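Side-chain contacts in esterase (PDB 3H2G), which hydrolyses ester bonds in the rice cell wall as a virulence-associated enzyme of a bacterial pathogen: residues A[19-24]-A[109-114]; A[54-59]-A[138-143]; A[84-89]-A[94-99]; A[187-190]-A[196-199]; A[213-218]-A[308-313]. All coordinates share one frame; numbering follows the deposited sequence.

Contact 1 (A[19-24]-A[109-114])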
# COMPACT_ATOMS: atom_id res chain seq x y z
N ASP A 19 11.60 -18.91 17.99
CA ASP A 19 10.74 -19.19 19.14
C ASP A 19 9.97 -17.96 19.62
O ASP A 19 8.80 -18.07 20.00
CB ASP A 19 11.56 -19.75 20.31
CG ASP A 19 12.10 -21.14 20.03
OD1 ASP A 19 11.49 -21.87 19.22
OD2 ASP A 19 13.14 -21.51 20.63
N ALA A 20 10.62 -16.80 19.61
CA ALA A 20 9.96 -15.57 20.03
C ALA A 20 8.78 -15.30 19.10
O ALA A 20 7.71 -14.88 19.54
CB ALA A 20 10.95 -14.41 19.99
N ILE A 21 8.99 -15.53 17.81
CA ILE A 21 7.93 -15.32 16.83
C ILE A 21 6.80 -16.33 17.03
O ILE A 21 5.63 -15.96 16.98
CB ILE A 21 8.50 -15.41 15.39
CG1 ILE A 21 9.50 -14.27 15.16
CG2 ILE A 21 7.36 -15.33 14.37
CD1 ILE A 21 10.23 -14.32 13.83
N SER A 22 7.15 -17.59 17.28
CA SER A 22 6.14 -18.61 17.51
C SER A 22 5.31 -18.25 18.74
O SER A 22 4.10 -18.49 18.78
CB SER A 22 6.79 -19.98 17.73
OG SER A 22 7.29 -20.51 16.52
N ALA A 23 5.96 -17.68 19.74
CA ALA A 23 5.27 -17.28 20.96
C ALA A 23 4.22 -16.21 20.65
O ALA A 23 3.12 -16.24 21.20
CB ALA A 23 6.27 -16.76 21.99
N MET A 24 4.55 -15.27 19.77
CA MET A 24 3.59 -14.23 19.41
C MET A 24 2.43 -14.85 18.64
O MET A 24 1.29 -14.41 18.76
CB MET A 24 4.26 -13.13 18.57
CG MET A 24 5.24 -12.26 19.34
SD MET A 24 5.79 -10.80 18.40
CE MET A 24 7.13 -11.51 17.42
N LEU A 109 4.21 -8.89 8.85
CA LEU A 109 5.25 -9.10 7.84
C LEU A 109 6.34 -9.98 8.44
O LEU A 109 6.94 -10.80 7.74
CB LEU A 109 5.86 -7.77 7.39
CG LEU A 109 4.93 -6.83 6.61
CD1 LEU A 109 5.75 -5.65 6.11
CD2 LEU A 109 4.29 -7.57 5.44
N VAL A 110 6.58 -9.82 9.73
CA VAL A 110 7.58 -10.62 10.43
C VAL A 110 7.03 -12.00 10.81
O VAL A 110 7.61 -13.03 10.47
CB VAL A 110 8.06 -9.93 11.73
CG1 VAL A 110 8.92 -10.89 12.55
CG2 VAL A 110 8.85 -8.68 11.39
N THR A 111 5.90 -12.00 11.51
CA THR A 111 5.30 -13.23 12.01
C THR A 111 4.67 -14.19 11.01
O THR A 111 4.65 -15.39 11.24
CB THR A 111 4.24 -12.92 13.09
OG1 THR A 111 3.12 -12.24 12.50
CG2 THR A 111 4.83 -12.03 14.17
N ARG A 112 4.15 -13.67 9.90
CA ARG A 112 3.50 -14.53 8.92
C ARG A 112 4.28 -14.81 7.64
O ARG A 112 4.09 -15.84 7.01
CB ARG A 112 2.15 -13.93 8.52
CG ARG A 112 1.22 -13.64 9.68
CD ARG A 112 0.77 -14.91 10.37
NE ARG A 112 -0.22 -14.61 11.41
CZ ARG A 112 -0.95 -15.53 12.03
NH1 ARG A 112 -0.80 -16.81 11.74
NH2 ARG A 112 -1.83 -15.15 12.95
N LEU A 113 5.14 -13.87 7.24
CA LEU A 113 5.88 -14.03 6.00
C LEU A 113 7.38 -14.29 6.15
O LEU A 113 7.87 -15.34 5.73
CB LEU A 113 5.64 -12.79 5.12
CG LEU A 113 4.17 -12.61 4.69
CD1 LEU A 113 3.99 -11.27 4.01
CD2 LEU A 113 3.77 -13.75 3.75
N ALA A 114 8.11 -13.34 6.74
CA ALA A 114 9.55 -13.51 6.91
C ALA A 114 9.86 -14.75 7.75
O ALA A 114 10.86 -15.44 7.51
CB ALA A 114 10.15 -12.27 7.57
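Ile21 and Thr111 lie at the nearest point of helices 19-24 and 109-114, whose axes come within 9.9 Å at a signed crossing angle of -105°, the second helix having a wider pi-type turn. Ile21 carries the contact with both its branches. Its CG2, set anti to the backbone N by a chi1 of -65°, presses on the backbone of the other helix, 3.8 Å from Thr111 CA. The longer arm crosses Val110 at about a right angle and brings Ile21 CD1 to 3.9 Å from Val110 CG1. One turn further on, Met24 bends at chi3 (-84°), so that its terminal methyl CE reaches across Thr111 and rests 4.0 Å from Thr111 CG2. Thr111 CG2 is thus approached by Met24 CE and, more loosely, by Ile21 CG2, while Thr111 OG1 makes a weak hydrogen bond to Asp107 O, four residues earlier in the chain. Val44 of strand 43-54 also touches Ile21, and Leu68 of strand 60-71 touches Val110, placing the crossing against the sheet. The closest approaches across the interface are between carbons, so the two helices are held by dispersion and the burial of apolar groups, without directional bonds.

Contact 2 (A[54-59]-A[138-143])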
# COMPACT_ATOMS: atom_id res chain seq x y z
N ILE A 54 13.31 7.76 -8.53
CA ILE A 54 12.85 8.91 -9.30
C ILE A 54 11.59 9.55 -8.75
O ILE A 54 10.81 8.91 -8.05
CB ILE A 54 12.56 8.53 -10.77
CG1 ILE A 54 11.63 7.31 -10.82
CG2 ILE A 54 13.87 8.28 -11.52
CD1 ILE A 54 11.10 6.99 -12.21
N GLY A 55 11.41 10.83 -9.07
CA GLY A 55 10.23 11.56 -8.64
C GLY A 55 9.14 11.34 -9.67
O GLY A 55 9.30 10.54 -10.60
N VAL A 56 8.02 12.05 -9.53
CA VAL A 56 6.91 11.88 -10.45
C VAL A 56 7.20 12.40 -11.85
O VAL A 56 6.48 12.08 -12.80
CB VAL A 56 5.62 12.56 -9.92
CG1 VAL A 56 5.29 12.03 -8.53
CG2 VAL A 56 5.80 14.07 -9.87
N GLU A 57 8.24 13.22 -11.99
CA GLU A 57 8.61 13.76 -13.29
C GLU A 57 9.87 13.07 -13.80
O GLU A 57 10.50 13.53 -14.75
CB GLU A 57 8.86 15.27 -13.19
CG GLU A 57 7.63 16.10 -12.82
CD GLU A 57 6.44 15.83 -13.73
OE1 GLU A 57 6.65 15.70 -14.95
OE2 GLU A 57 5.30 15.77 -13.23
N GLY A 58 10.23 11.96 -13.15
CA GLY A 58 11.41 11.21 -13.55
C GLY A 58 12.72 11.81 -13.08
O GLY A 58 13.79 11.34 -13.47
N GLU A 59 12.64 12.84 -12.24
CA GLU A 59 13.84 13.50 -11.72
C GLU A 59 14.42 12.70 -10.56
O GLU A 59 13.73 11.90 -9.94
CB GLU A 59 13.50 14.92 -11.25
CG GLU A 59 12.82 14.99 -9.89
CD GLU A 59 11.31 14.78 -9.94
OE1 GLU A 59 10.83 14.01 -10.80
OE2 GLU A 59 10.62 15.37 -9.10
N TYR A 138 0.36 10.33 -2.88
CA TYR A 138 -0.63 9.37 -2.42
C TYR A 138 -1.47 8.82 -3.58
O TYR A 138 -2.01 9.58 -4.38
CB TYR A 138 -1.52 10.04 -1.37
CG TYR A 138 -2.55 9.15 -0.70
CD1 TYR A 138 -2.17 7.95 -0.10
CD2 TYR A 138 -3.88 9.54 -0.61
CE1 TYR A 138 -3.11 7.15 0.57
CE2 TYR A 138 -4.82 8.76 0.06
CZ TYR A 138 -4.43 7.57 0.64
OH TYR A 138 -5.36 6.79 1.30
N LEU A 139 -1.55 7.49 -3.67
CA LEU A 139 -2.33 6.81 -4.70
C LEU A 139 -1.91 7.10 -6.14
O LEU A 139 -2.73 7.03 -7.07
CB LEU A 139 -3.82 7.12 -4.51
CG LEU A 139 -4.39 6.61 -3.18
CD1 LEU A 139 -5.81 7.13 -2.96
CD2 LEU A 139 -4.37 5.08 -3.17
N HIS A 140 -0.63 7.43 -6.32
CA HIS A 140 -0.08 7.71 -7.64
C HIS A 140 0.61 6.44 -8.13
O HIS A 140 1.73 6.13 -7.71
CB HIS A 140 0.93 8.86 -7.56
CG HIS A 140 1.51 9.25 -8.88
ND1 HIS A 140 2.87 9.25 -9.12
CD2 HIS A 140 0.92 9.66 -10.03
CE1 HIS A 140 3.09 9.64 -10.37
NE2 HIS A 140 1.93 9.89 -10.94
N SER A 141 -0.06 5.70 -9.00
CA SER A 141 0.44 4.44 -9.53
C SER A 141 1.90 4.43 -9.97
O SER A 141 2.68 3.56 -9.58
CB SER A 141 -0.44 3.97 -10.69
OG SER A 141 -1.80 3.87 -10.28
N ALA A 142 2.28 5.41 -10.79
CA ALA A 142 3.65 5.47 -11.31
C ALA A 142 4.75 5.54 -10.26
O ALA A 142 5.72 4.78 -10.33
CB ALA A 142 3.78 6.64 -12.28
N SER A 143 4.63 6.44 -9.29
CA SER A 143 5.66 6.58 -8.27
C SER A 143 5.56 5.52 -7.17
O SER A 143 6.55 5.24 -6.49
CB SER A 143 5.65 8.00 -7.66
OG SER A 143 4.41 8.29 -7.04
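Val56 meets His140 and Ser143 through van der Waals packing of one methyl branch. Val56 CG1, which a chi1 of -56° sets anti to its carbonyl carbon, approaches the imidazole obliquely and lies 3.7 Å from His140 CE1. The same methyl is 4.1 Å from Ser143 OG, with Ser143 CB equally near, so it rests where the ring and the serine side chain meet. Thr245 of helix 231-246 and Pro137 also touch Val56.

The polar bonds lie within each segment. His140 ND1 and Ser143 OG are 2.8 Å apart in a nearly straight hydrogen bond (162°) for which either could be the donor; it links the N-cap residue to the first turn of helix 141-162 and fixes the rotation of the imidazole. The 54-59 loop, which joins antiparallel strands 43-54 and 60-71, contains a type I beta turn from Gly55 to Gly58. There Glu59 OE1 accepts through its syn lone pair from Glu57 N at 3.0 Å, in a bent bond (136°). Tyr133 OH bonds both Val56 N and Glu59 OE2.

The valine methyl thus packs on a polar pair, His140 ND1 and Ser143 OG, that satisfy each other, and van der Waals packing joins the loop to the N-terminal end of helix 141-162.

Contact 3 (A[84-89]-A[94-99])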
# COMPACT_ATOMS: atom_id res chain seq x y z
N TRP A 84 6.64 -5.45 -0.84
CA TRP A 84 5.46 -5.07 -0.08
C TRP A 84 5.07 -3.60 -0.13
O TRP A 84 5.93 -2.72 -0.07
CB TRP A 84 5.66 -5.49 1.39
CG TRP A 84 4.58 -5.02 2.32
CD1 TRP A 84 4.59 -3.90 3.11
CD2 TRP A 84 3.32 -5.66 2.55
NE1 TRP A 84 3.42 -3.81 3.81
CE2 TRP A 84 2.62 -4.87 3.49
CE3 TRP A 84 2.72 -6.82 2.05
CZ2 TRP A 84 1.33 -5.21 3.94
CZ3 TRP A 84 1.44 -7.16 2.50
CH2 TRP A 84 0.77 -6.35 3.43
N GLY A 85 3.77 -3.35 -0.23
CA GLY A 85 3.27 -1.98 -0.25
C GLY A 85 2.54 -1.69 1.06
O GLY A 85 1.58 -2.38 1.41
N HIS A 86 3.00 -0.69 1.81
CA HIS A 86 2.36 -0.35 3.08
C HIS A 86 1.11 0.50 2.89
O HIS A 86 0.92 1.12 1.84
CB HIS A 86 3.37 0.35 4.02
CG HIS A 86 3.66 1.78 3.66
ND1 HIS A 86 4.91 2.21 3.27
CD2 HIS A 86 2.88 2.88 3.71
CE1 HIS A 86 4.88 3.52 3.10
NE2 HIS A 86 3.66 3.95 3.36
N PRO A 87 0.24 0.55 3.91
CA PRO A 87 -1.00 1.34 3.86
C PRO A 87 -0.79 2.84 4.02
O PRO A 87 0.33 3.31 4.21
CB PRO A 87 -1.83 0.74 4.99
CG PRO A 87 -0.78 0.39 6.01
CD PRO A 87 0.29 -0.26 5.14
N THR A 88 -1.88 3.60 3.93
CA THR A 88 -1.82 5.05 4.04
C THR A 88 -1.03 5.52 5.26
O THR A 88 -1.27 5.07 6.38
CB THR A 88 -3.24 5.67 4.13
OG1 THR A 88 -4.03 5.17 3.04
CG2 THR A 88 -3.16 7.20 4.02
N GLU A 89 -0.08 6.42 5.02
CA GLU A 89 0.76 6.96 6.08
C GLU A 89 0.79 8.49 5.97
O GLU A 89 1.31 9.03 4.99
CB GLU A 89 2.18 6.42 5.96
CG GLU A 89 3.12 6.96 7.03
CD GLU A 89 2.68 6.58 8.43
OE1 GLU A 89 2.83 5.39 8.78
OE2 GLU A 89 2.18 7.46 9.16
N GLN A 94 7.61 8.78 9.43
CA GLN A 94 7.45 7.35 9.67
C GLN A 94 8.27 6.42 8.78
O GLN A 94 8.23 6.52 7.55
CB GLN A 94 5.97 6.97 9.55
CG GLN A 94 5.67 5.57 10.05
CD GLN A 94 6.05 5.39 11.50
OE1 GLN A 94 5.69 6.20 12.35
NE2 GLN A 94 6.78 4.32 11.80
N GLU A 95 9.01 5.51 9.42
CA GLU A 95 9.83 4.52 8.73
C GLU A 95 9.34 3.13 9.17
O GLU A 95 9.32 2.83 10.36
CB GLU A 95 11.30 4.67 9.11
CG GLU A 95 11.95 5.97 8.68
CD GLU A 95 13.29 6.19 9.34
OE1 GLU A 95 14.09 5.23 9.40
OE2 GLU A 95 13.55 7.31 9.81
N GLN A 96 8.95 2.29 8.22
CA GLN A 96 8.47 0.95 8.56
C GLN A 96 9.46 0.13 9.38
O GLN A 96 9.07 -0.56 10.32
CB GLN A 96 8.14 0.15 7.30
CG GLN A 96 7.03 0.71 6.44
CD GLN A 96 6.86 -0.09 5.17
OE1 GLN A 96 6.23 -1.15 5.17
NE2 GLN A 96 7.45 0.40 4.09
N ALA A 97 10.74 0.21 9.02
CA ALA A 97 11.77 -0.55 9.72
C ALA A 97 11.83 -0.22 11.21
O ALA A 97 11.88 -1.11 12.05
CB ALA A 97 13.13 -0.30 9.07
N LYS A 98 11.82 1.07 11.53
CA LYS A 98 11.88 1.48 12.92
C LYS A 98 10.59 1.16 13.67
O LYS A 98 10.61 0.91 14.87
CB LYS A 98 12.21 2.98 13.01
CG LYS A 98 13.66 3.27 12.66
CD LYS A 98 14.05 4.71 12.91
CE LYS A 98 15.55 4.91 12.76
NZ LYS A 98 16.04 4.58 11.39
N GLU A 99 9.47 1.16 12.95
CA GLU A 99 8.18 0.84 13.57
C GLU A 99 8.17 -0.63 14.00
O GLU A 99 7.72 -0.96 15.09
CB GLU A 99 7.05 1.12 12.58
CG GLU A 99 5.64 0.89 13.13
CD GLU A 99 5.37 1.67 14.41
OE1 GLU A 99 5.81 2.83 14.51
OE2 GLU A 99 4.70 1.11 15.31
O HOH W 1 5.92 -0.53 1.57
O HOH W 2 3.67 -2.12 6.23
O HOH W 3 2.60 6.79 11.83
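Trp84 and Gln96 meet at the end of strand 79-85, where the amide oxygen comes to the edge of the indole, Gln96 OE1 lying 3.8 Å from Trp84 CD1 near the ring plane. Water 2 joins the same two groups: it takes the hydrogen of Trp84 NE1 at 3.0 Å and donates to Gln96 OE1. Trp84 O receives a hydrogen from water 1, which also accepts from the backbone N of His86 and, at 3.1 Å, from Gln96 NE2. One amide is thereby tied through two waters to the strand end, one at its oxygen and one at its nitrogen.

His86 offers its ring edge to the same amide, and the two planes stand 70° apart. His86 ND1 is 3.2 Å from Gln96 NE2, but the angle is too poor for a hydrogen bond; ND1 has a weak one to Ser123 O, and the ring stacks with Tyr125. Gln96 reaches this far because its chain runs extended beyond CG (chi2 176°).

Further along, Glu89 bends at chi2 (62°) and crosses Gln94 at about a right angle, laying Glu89 OE1 3.1 Å from Gln94 CG. Its other oxygen, OE2, accepts from the backbone N of Leu91, and also from water 3, at 2.8 Å; that water gives its other bond to Gln94 OE1. The arrangement is that of a loop leaving the C-terminal end of the strand beside the probable nucleophile strand of an alpha/beta-hydrolase sheet, a loop that in this fold commonly contributes to the oxyanion hole; here Pro87 touches Ser176 of the probable nucleophile elbow.

Contact 4 (A[187-190]-A[196-199])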
# COMPACT_ATOMS: atom_id res chain seq x y z
N ARG A 187 1.75 -4.26 -12.63
CA ARG A 187 1.48 -3.81 -13.99
C ARG A 187 2.76 -3.30 -14.67
O ARG A 187 3.01 -3.61 -15.84
CB ARG A 187 0.43 -2.70 -13.99
CG ARG A 187 0.03 -2.24 -15.39
CD ARG A 187 -1.06 -1.18 -15.36
NE ARG A 187 -0.61 0.04 -14.68
CZ ARG A 187 -1.35 1.14 -14.57
NH1 ARG A 187 -2.57 1.17 -15.09
NH2 ARG A 187 -0.87 2.21 -13.95
N GLU A 188 3.56 -2.54 -13.94
CA GLU A 188 4.80 -1.98 -14.47
C GLU A 188 5.85 -3.04 -14.78
O GLU A 188 6.50 -2.99 -15.83
CB GLU A 188 5.37 -0.96 -13.48
CG GLU A 188 6.67 -0.29 -13.91
CD GLU A 188 6.56 0.46 -15.23
OE1 GLU A 188 5.44 0.92 -15.57
OE2 GLU A 188 7.59 0.62 -15.91
N ILE A 189 6.02 -4.01 -13.88
CA ILE A 189 7.00 -5.06 -14.10
C ILE A 189 6.61 -5.92 -15.31
O ILE A 189 7.44 -6.22 -16.16
CB ILE A 189 7.15 -5.95 -12.84
CG1 ILE A 189 7.79 -5.13 -11.71
CG2 ILE A 189 7.99 -7.18 -13.16
CD1 ILE A 189 7.95 -5.89 -10.40
N GLU A 190 5.34 -6.31 -15.39
CA GLU A 190 4.89 -7.11 -16.52
C GLU A 190 5.07 -6.35 -17.84
O GLU A 190 5.45 -6.93 -18.86
CB GLU A 190 3.43 -7.52 -16.34
CG GLU A 190 3.20 -8.55 -15.25
CD GLU A 190 1.75 -8.95 -15.09
OE1 GLU A 190 0.96 -8.74 -16.04
OE2 GLU A 190 1.40 -9.50 -14.03
N GLU A 196 14.18 -8.62 -15.46
CA GLU A 196 14.83 -8.29 -14.19
C GLU A 196 14.14 -8.91 -12.98
O GLU A 196 14.80 -9.33 -12.03
CB GLU A 196 14.88 -6.77 -14.02
CG GLU A 196 15.55 -6.30 -12.73
CD GLU A 196 15.66 -4.79 -12.66
OE1 GLU A 196 16.18 -4.27 -11.65
OE2 GLU A 196 15.23 -4.13 -13.62
N PHE A 197 12.81 -8.97 -13.02
CA PHE A 197 12.02 -9.53 -11.92
C PHE A 197 11.14 -10.68 -12.39
O PHE A 197 10.17 -10.46 -13.12
CB PHE A 197 11.12 -8.44 -11.31
CG PHE A 197 11.87 -7.27 -10.76
CD1 PHE A 197 12.54 -7.37 -9.54
CD2 PHE A 197 11.93 -6.07 -11.46
CE1 PHE A 197 13.24 -6.28 -9.02
CE2 PHE A 197 12.63 -4.98 -10.95
CZ PHE A 197 13.28 -5.08 -9.73
N HIS A 198 11.49 -11.90 -11.99
CA HIS A 198 10.71 -13.07 -12.36
C HIS A 198 9.51 -13.14 -11.43
O HIS A 198 9.54 -13.81 -10.40
CB HIS A 198 11.57 -14.34 -12.23
CG HIS A 198 10.82 -15.61 -12.51
ND1 HIS A 198 9.74 -15.67 -13.37
CD2 HIS A 198 11.01 -16.88 -12.07
CE1 HIS A 198 9.31 -16.92 -13.46
NE2 HIS A 198 10.07 -17.67 -12.67
N LEU A 199 8.45 -12.43 -11.81
CA LEU A 199 7.23 -12.35 -11.03
C LEU A 199 6.39 -13.62 -11.16
O LEU A 199 5.94 -13.97 -12.25
CB LEU A 199 6.43 -11.13 -11.50
CG LEU A 199 5.27 -10.61 -10.66
CD1 LEU A 199 5.73 -10.29 -9.24
CD2 LEU A 199 4.71 -9.36 -11.33
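Glu190, whose aliphatic part packs against Leu199, has a carboxylate gripped by three groups: OE1 accepts from the backbone N of Gln325, and OE2 is bonded to Gln186 NE2 and to Thr326 OG1. With both oxygens engaged, the extended chain (chi2 -179°) is held so that its methylene Glu190 CG lies 4.3 Å from Leu199 CD2.

Beside it, Ile189 packs between helix 187-190 and the start of strand 198-205. Its CG2, anti to the backbone N at a chi1 of -68°, touches the base of the phenylalanine, Ile189 CG2 being 3.8 Å from Phe197 CB. That methyl also reaches the leucine, at 4.3 Å from Leu199 CD2. The other arm of Ile189 crosses Phe197 at about a right angle, and its end CD1 comes obliquely to the ring, 4.1 Å from Phe197 CD2.

Phe197 passes the packing on to helix 141-162, where it touches Ile149 and Arg156, and Glu196 next to it forms a salt bridge with Arg153. The segments belong to the beta-alpha-beta unit of strand 169-175, helix 177-192 and strand 198-205, and the contact lies where the helix hands over to the following strand. Across the two segments the attraction is therefore one of aliphatic carbons, with one methyl at the phenylalanine ring. The hydrogen bonds that the Glu190 carboxylate receives from outside them would probably stabilise its negative charge, while its CG packs on Leu199.

Contact 5 (A[213-218]-A[308-313])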
# COMPACT_ATOMS: atom_id res chain seq x y z
N GLN A 213 -14.00 5.27 -9.22
CA GLN A 213 -15.34 4.79 -8.85
C GLN A 213 -15.48 4.60 -7.34
O GLN A 213 -16.57 4.79 -6.79
CB GLN A 213 -15.67 3.49 -9.58
CG GLN A 213 -17.14 3.11 -9.50
CD GLN A 213 -18.05 4.16 -10.12
OE1 GLN A 213 -17.87 4.54 -11.28
NE2 GLN A 213 -19.02 4.63 -9.36
N THR A 214 -14.39 4.23 -6.68
CA THR A 214 -14.41 4.04 -5.23
C THR A 214 -14.76 5.35 -4.53
O THR A 214 -15.55 5.36 -3.58
CB THR A 214 -13.04 3.52 -4.72
OG1 THR A 214 -12.86 2.16 -5.13
CG2 THR A 214 -12.96 3.60 -3.21
N PHE A 215 -14.16 6.45 -4.99
CA PHE A 215 -14.44 7.76 -4.41
C PHE A 215 -15.86 8.20 -4.71
O PHE A 215 -16.54 8.78 -3.86
CB PHE A 215 -13.45 8.81 -4.93
CG PHE A 215 -12.18 8.91 -4.13
CD1 PHE A 215 -11.20 7.93 -4.24
CD2 PHE A 215 -12.00 9.95 -3.23
CE1 PHE A 215 -10.05 8.00 -3.46
CE2 PHE A 215 -10.85 10.03 -2.45
CZ PHE A 215 -9.88 9.05 -2.56
N LEU A 216 -16.32 7.91 -5.93
CA LEU A 216 -17.68 8.26 -6.32
C LEU A 216 -18.68 7.52 -5.43
O LEU A 216 -19.61 8.11 -4.89
CB LEU A 216 -17.93 7.89 -7.78
CG LEU A 216 -17.24 8.73 -8.86
CD1 LEU A 216 -17.39 8.07 -10.22
CD2 LEU A 216 -17.85 10.14 -8.87
N ASP A 217 -18.47 6.22 -5.26
CA ASP A 217 -19.38 5.40 -4.46
C ASP A 217 -19.52 5.83 -3.00
O ASP A 217 -20.59 5.68 -2.40
CB ASP A 217 -18.97 3.93 -4.52
CG ASP A 217 -19.13 3.34 -5.91
OD1 ASP A 217 -19.79 3.97 -6.76
OD2 ASP A 217 -18.59 2.23 -6.15
N SER A 218 -18.44 6.36 -2.41
CA SER A 218 -18.46 6.78 -1.01
C SER A 218 -18.51 8.29 -0.82
O SER A 218 -18.42 8.77 0.30
CB SER A 218 -17.22 6.25 -0.28
OG SER A 218 -17.18 4.84 -0.25
N ASN A 308 -14.41 16.97 -13.69
CA ASN A 308 -13.84 17.49 -12.44
C ASN A 308 -12.36 17.08 -12.44
O ASN A 308 -12.05 15.90 -12.61
CB ASN A 308 -14.56 16.89 -11.23
CG ASN A 308 -14.06 17.46 -9.92
OD1 ASN A 308 -14.62 18.43 -9.39
ND2 ASN A 308 -13.01 16.86 -9.39
N PRO A 309 -11.44 18.05 -12.25
CA PRO A 309 -10.00 17.78 -12.24
C PRO A 309 -9.49 16.76 -11.22
O PRO A 309 -8.58 15.99 -11.52
CB PRO A 309 -9.40 19.18 -12.03
CG PRO A 309 -10.45 19.88 -11.24
CD PRO A 309 -11.72 19.46 -11.94
N PHE A 310 -10.06 16.76 -10.02
CA PHE A 310 -9.63 15.79 -9.01
C PHE A 310 -10.07 14.41 -9.47
O PHE A 310 -9.32 13.44 -9.39
CB PHE A 310 -10.23 16.12 -7.64
CG PHE A 310 -10.01 15.06 -6.61
CD1 PHE A 310 -8.72 14.60 -6.33
CD2 PHE A 310 -11.08 14.50 -5.92
CE1 PHE A 310 -8.51 13.59 -5.37
CE2 PHE A 310 -10.88 13.50 -4.97
CZ PHE A 310 -9.59 13.05 -4.70
N ARG A 311 -11.30 14.34 -9.98
CA ARG A 311 -11.84 13.08 -10.48
C ARG A 311 -10.97 12.55 -11.62
O ARG A 311 -10.68 11.35 -11.69
CB ARG A 311 -13.27 13.30 -10.96
CG ARG A 311 -13.99 12.03 -11.39
CD ARG A 311 -15.47 12.30 -11.55
NE ARG A 311 -16.16 11.22 -12.25
CZ ARG A 311 -17.47 11.19 -12.45
NH1 ARG A 311 -18.23 12.18 -12.00
NH2 ARG A 311 -18.02 10.19 -13.13
N GLN A 312 -10.56 13.45 -12.52
CA GLN A 312 -9.70 13.08 -13.64
C GLN A 312 -8.38 12.50 -13.15
O GLN A 312 -7.86 11.54 -13.71
CB GLN A 312 -9.41 14.30 -14.52
CG GLN A 312 -10.57 14.76 -15.40
CD GLN A 312 -10.77 13.89 -16.63
OE1 GLN A 312 -9.80 13.51 -17.29
NE2 GLN A 312 -12.02 13.56 -16.93
N ASP A 313 -7.82 13.11 -12.11
CA ASP A 313 -6.55 12.63 -11.56
C ASP A 313 -6.72 11.24 -10.94
O ASP A 313 -5.81 10.41 -11.01
CB ASP A 313 -6.01 13.62 -10.53
CG ASP A 313 -5.59 14.94 -11.15
OD1 ASP A 313 -5.46 15.01 -12.40
OD2 ASP A 313 -5.38 15.91 -10.40
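Phe215 presents its ring face to the edge of Phe310 in an offset edge-to-face pair, with the centroids 5.7 Å apart and the planes at 85°. The nearest carbons are Phe215 CE2 and Phe310 CZ, 4.0 Å apart, and the former lies near the plane of the Phe310 ring. Phe310 reaches over because its CG stands anti to the backbone N (chi1 171°), which places the ring with its CZ edge at Phe215. Both rings also touch Ala238 of helix 231-246, and the ring of Phe302 of helix 296-304 meets that of Phe310.

One residue further along each helix, Leu216 lies over one face of the Arg311 guanidinium and crosses that side chain at about a right angle. Both methyls take part: Leu216 CD1 is 3.7 Å from Arg311 NH2, and Leu216 CD2 is 3.8 Å from Arg311 CZ. The arginine runs extended from CG to NE, and its flat end is fixed by a salt bridge from NE to Glu212 OE2 and by a hydrogen bond from NH1 to Phe302 O. These in-chain partners set the plane on which the leucine rests.

Within helix 213-218, Gln213 NE2 donates to Asp217 OD1 at 2.8 Å, the bond being fairly straight at 163°; the donor comes from above the carboxylate plane. Asp217 OD2 pairs with Lys342. The arrangement is helix-to-helix packing in the helical region that follows strand 198-205, consistent with a helical insertion such as many alpha/beta-hydrolases carry after a sheet strand.

Overall arrangement
From the N terminus, contact 1 opens on helix 18-26 and closes on helix 108-114, tying the two helices together. Contact 2 opens inside that loop, at the turn between strands 43-54 and 60-71, and closes beyond it at the start of helix 141-162, so the two cross. Contact 3, a short local closure after strand 79-85, nests within both: it packs on contact 1 through Trp84 and Leu109, and meets contact 2 at Thr88 and Tyr138. Contacts 4 and 5 then follow in series. Contact 4 joins a helix to its next strand, touching contact 2 at Ser141 and Arg187; contact 5 closes a loop of 89 residues that holds several helices and no strand, about 22 Å from contact 1 between nearest atoms.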